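Local coordinates for protein beta-lactamase (Chitinophaga pinensis, PDB 6N36) that probably hydrolyses the amide bond of beta-lactam antibiotics, as a metallo-beta-lactamase with two zinc ions in its active site, at residues 14-19 / 85-90. Sequence-based numbering, arbitrary orientation.
Sequences KEWSAD and HYDHVG. With ZN (zinc ion), chain B; ZN (zinc ion), chain C.
Trp16 reaches from the short N-terminal helix 14-17 to the metal-binding turn 85-90, where its six-membered ring meets Tyr86 and Asp87. Ahead of these two, His85 binds one zinc ion through ND1 at 2.1 Å, and its carbonyl O accepts from both His88 N and Val89 N, which ties the turn together. Tyr86 takes the rim of the indole: Trp16 CZ3 lies 3.7 Å from Tyr86 OH, which sits close to the indole plane. The two rings form an offset edge-to-face pair, centroids 5.9 Å apart and planes at 73°, with the tryptophan edge directed at the tyrosine face. Tyr86 OH also bonds to Tyr11 O, just ahead of helix 14-17, so the phenol is held at its hydroxyl as well as touched by the indole. Asp87 lies over one face of the same indole. Its CB makes a CH-pi contact 3.9 Å from the centroid of the six-membered ring, while Asp87 OD2 stands 3.8 Å from Trp16 CZ2. With CG tucked between the two backbone branches at CA (chi1 57°), the carboxylate reaches the second zinc ion, which OD2 binds at 2.1 Å. The indole face thus lies against both the CB and the metal-binding oxygen of Asp87. His88 NE2 joins Asp87 on that zinc ion, and His226 adds a third protein ligand; His83 and His160 accompany His85 on the first. Water 2 bridges both metals. The HxHxDH motif, at the edge of the alpha-beta/beta-alpha sandwich, is the hallmark of the metallo-beta-lactamase superfamily, and here it supplies ligands to two zinc ions.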
loop_
_atom_site.group_PDB
_atom_site.type_symbol
_atom_site.label_atom_id
_atom_site.label_comp_id
_atom_site.label_asym_id
_atom_site.label_seq_id
_atom_site.Cartn_x
_atom_site.Cartn_y
_atom_site.Cartn_z
ATOM N N LYS A 14 -13.840 1.802 12.130
ATOM C CA LYS A 14 -14.175 3.251 12.120
ATOM C C LYS A 14 -12.938 4.070 11.710
ATOM O O LYS A 14 -13.097 5.129 11.012
ATOM C CB LYS A 14 -14.728 3.659 13.486
ATOM C CG LYS A 14 -13.670 3.763 14.578
ATOM C CD LYS A 14 -14.231 4.230 15.950
ATOM C CE LYS A 14 -14.171 3.110 16.964
ATOM N NZ LYS A 14 -12.802 2.557 17.135
ATOM N N GLU A 15 -11.719 3.628 12.071
ATOM C CA GLU A 15 -10.498 4.414 11.744
ATOM C C GLU A 15 -10.179 4.323 10.239
ATOM O O GLU A 15 -9.428 5.198 9.694
ATOM C CB GLU A 15 -9.329 3.914 12.586
ATOM C CG GLU A 15 -9.525 4.189 14.068
ATOM C CD GLU A 15 -8.296 3.941 14.930
ATOM O OE1 GLU A 15 -7.311 3.359 14.410
ATOM O OE2 GLU A 15 -8.311 4.352 16.123
ATOM N N TRP A 16 -10.740 3.335 9.542
ATOM C CA TRP A 16 -10.489 3.203 8.074
ATOM C C TRP A 16 -11.153 4.352 7.319
ATOM O O TRP A 16 -10.661 4.751 6.254
ATOM C CB TRP A 16 -11.013 1.866 7.544
ATOM C CG TRP A 16 -10.196 0.690 7.951
ATOM C CD1 TRP A 16 -9.109 0.670 8.771
ATOM C CD2 TRP A 16 -10.478 -0.667 7.595
ATOM N NE1 TRP A 16 -8.695 -0.626 8.953
ATOM C CE2 TRP A 16 -9.480 -1.457 8.200
ATOM C CE3 TRP A 16 -11.480 -1.281 6.835
ATOM C CZ2 TRP A 16 -9.495 -2.852 8.076
ATOM C CZ3 TRP A 16 -11.467 -2.647 6.685
ATOM C CH2 TRP A 16 -10.496 -3.415 7.327
ATOM N N SER A 17 -12.294 4.798 7.806
ATOM C CA SER A 17 -13.161 5.781 7.110
ATOM C C SER A 17 -12.999 7.172 7.741
ATOM O O SER A 17 -13.518 8.136 7.155
ATOM C CB SER A 17 -14.597 5.292 7.128
ATOM O OG SER A 17 -14.747 4.236 6.182
ATOM N N ALA A 18 -12.344 7.265 8.902
ATOM C CA ALA A 18 -12.204 8.529 9.678
ATOM C C ALA A 18 -11.352 9.519 8.874
ATOM O O ALA A 18 -10.274 9.159 8.394
ATOM C CB ALA A 18 -11.591 8.297 11.033
ATOM N N ASP A 19 -11.785 10.760 8.797
ATOM C CA ASP A 19 -11.042 11.779 8.028
ATOM C C ASP A 19 -9.733 12.087 8.745
ATOM O O ASP A 19 -9.581 11.871 9.966
ATOM C CB ASP A 19 -11.904 13.015 7.795
ATOM C CG ASP A 19 -11.482 13.888 6.633
ATOM O OD1 ASP A 19 -10.504 13.541 5.906
ATOM O OD2 ASP A 19 -12.106 14.925 6.481
ATOM N N HIS A 85 -6.305 -6.309 -1.170
ATOM C CA HIS A 85 -7.404 -6.474 -0.204
ATOM C C HIS A 85 -8.334 -5.270 -0.296
ATOM O O HIS A 85 -7.884 -4.155 -0.628
ATOM C CB HIS A 85 -6.879 -6.649 1.225
ATOM C CG HIS A 85 -6.375 -8.018 1.561
ATOM N ND1 HIS A 85 -5.543 -8.282 2.653
ATOM C CD2 HIS A 85 -6.558 -9.198 0.935
ATOM C CE1 HIS A 85 -5.291 -9.571 2.700
ATOM N NE2 HIS A 85 -5.915 -10.156 1.672
ATOM N N TYR A 86 -9.594 -5.456 0.074
ATOM C CA TYR A 86 -10.633 -4.433 -0.140
ATOM C C TYR A 86 -10.363 -3.122 0.618
ATOM O O TYR A 86 -10.975 -2.100 0.241
ATOM C CB TYR A 86 -12.009 -5.007 0.200
ATOM C CG TYR A 86 -12.292 -5.161 1.665
ATOM C CD1 TYR A 86 -11.911 -6.304 2.347
ATOM C CD2 TYR A 86 -13.022 -4.205 2.360
ATOM C CE1 TYR A 86 -12.229 -6.501 3.683
ATOM C CE2 TYR A 86 -13.384 -4.397 3.685
ATOM C CZ TYR A 86 -12.986 -5.553 4.344
ATOM O OH TYR A 86 -13.292 -5.751 5.652
ATOM N N ASP A 87 -9.596 -3.125 1.691
ATOM C CA ASP A 87 -9.258 -1.878 2.438
ATOM C C ASP A 87 -8.185 -1.051 1.715
ATOM O O ASP A 87 -7.954 0.105 2.112
ATOM C CB ASP A 87 -8.889 -2.175 3.895
ATOM C CG ASP A 87 -7.739 -3.136 4.093
ATOM O OD1 ASP A 87 -7.553 -4.037 3.192
ATOM O OD2 ASP A 87 -7.053 -3.029 5.171
ATOM N N HIS A 88 -7.525 -1.572 0.669
ATOM C CA HIS A 88 -6.498 -0.855 -0.104
ATOM C C HIS A 88 -6.872 -0.680 -1.572
ATOM O O HIS A 88 -6.200 0.139 -2.248
ATOM C CB HIS A 88 -5.122 -1.521 0.023
ATOM C CG HIS A 88 -4.796 -1.736 1.468
ATOM N ND1 HIS A 88 -4.554 -0.682 2.345
ATOM C CD2 HIS A 88 -4.799 -2.872 2.201
ATOM C CE1 HIS A 88 -4.413 -1.211 3.574
ATOM N NE2 HIS A 88 -4.524 -2.564 3.477
ATOM N N VAL A 89 -7.872 -1.435 -2.073
ATOM C CA VAL A 89 -8.337 -1.283 -3.480
ATOM C C VAL A 89 -9.856 -1.123 -3.565
ATOM O O VAL A 89 -10.390 -1.197 -4.675
ATOM C CB VAL A 89 -7.864 -2.441 -4.371
ATOM C CG1 VAL A 89 -6.347 -2.465 -4.478
ATOM C CG2 VAL A 89 -8.448 -3.785 -3.959
ATOM N N GLY A 90 -10.541 -0.873 -2.451
ATOM C CA GLY A 90 -12.016 -0.829 -2.441
ATOM C C GLY A 90 -12.569 0.258 -3.346
ATOM O O GLY A 90 -13.708 0.088 -3.819
HETATM ZN ZN ZN B . -5.053 -3.703 5.197
HETATM ZN ZN ZN C . -4.613 -6.935 3.976
HETATM O O HOH W 1 -6.287 -5.817 4.228
HETATM O O HOH W 2 -3.706 -5.195 5.378
HETATM O O HOH W 3 -5.546 -7.857 5.807
#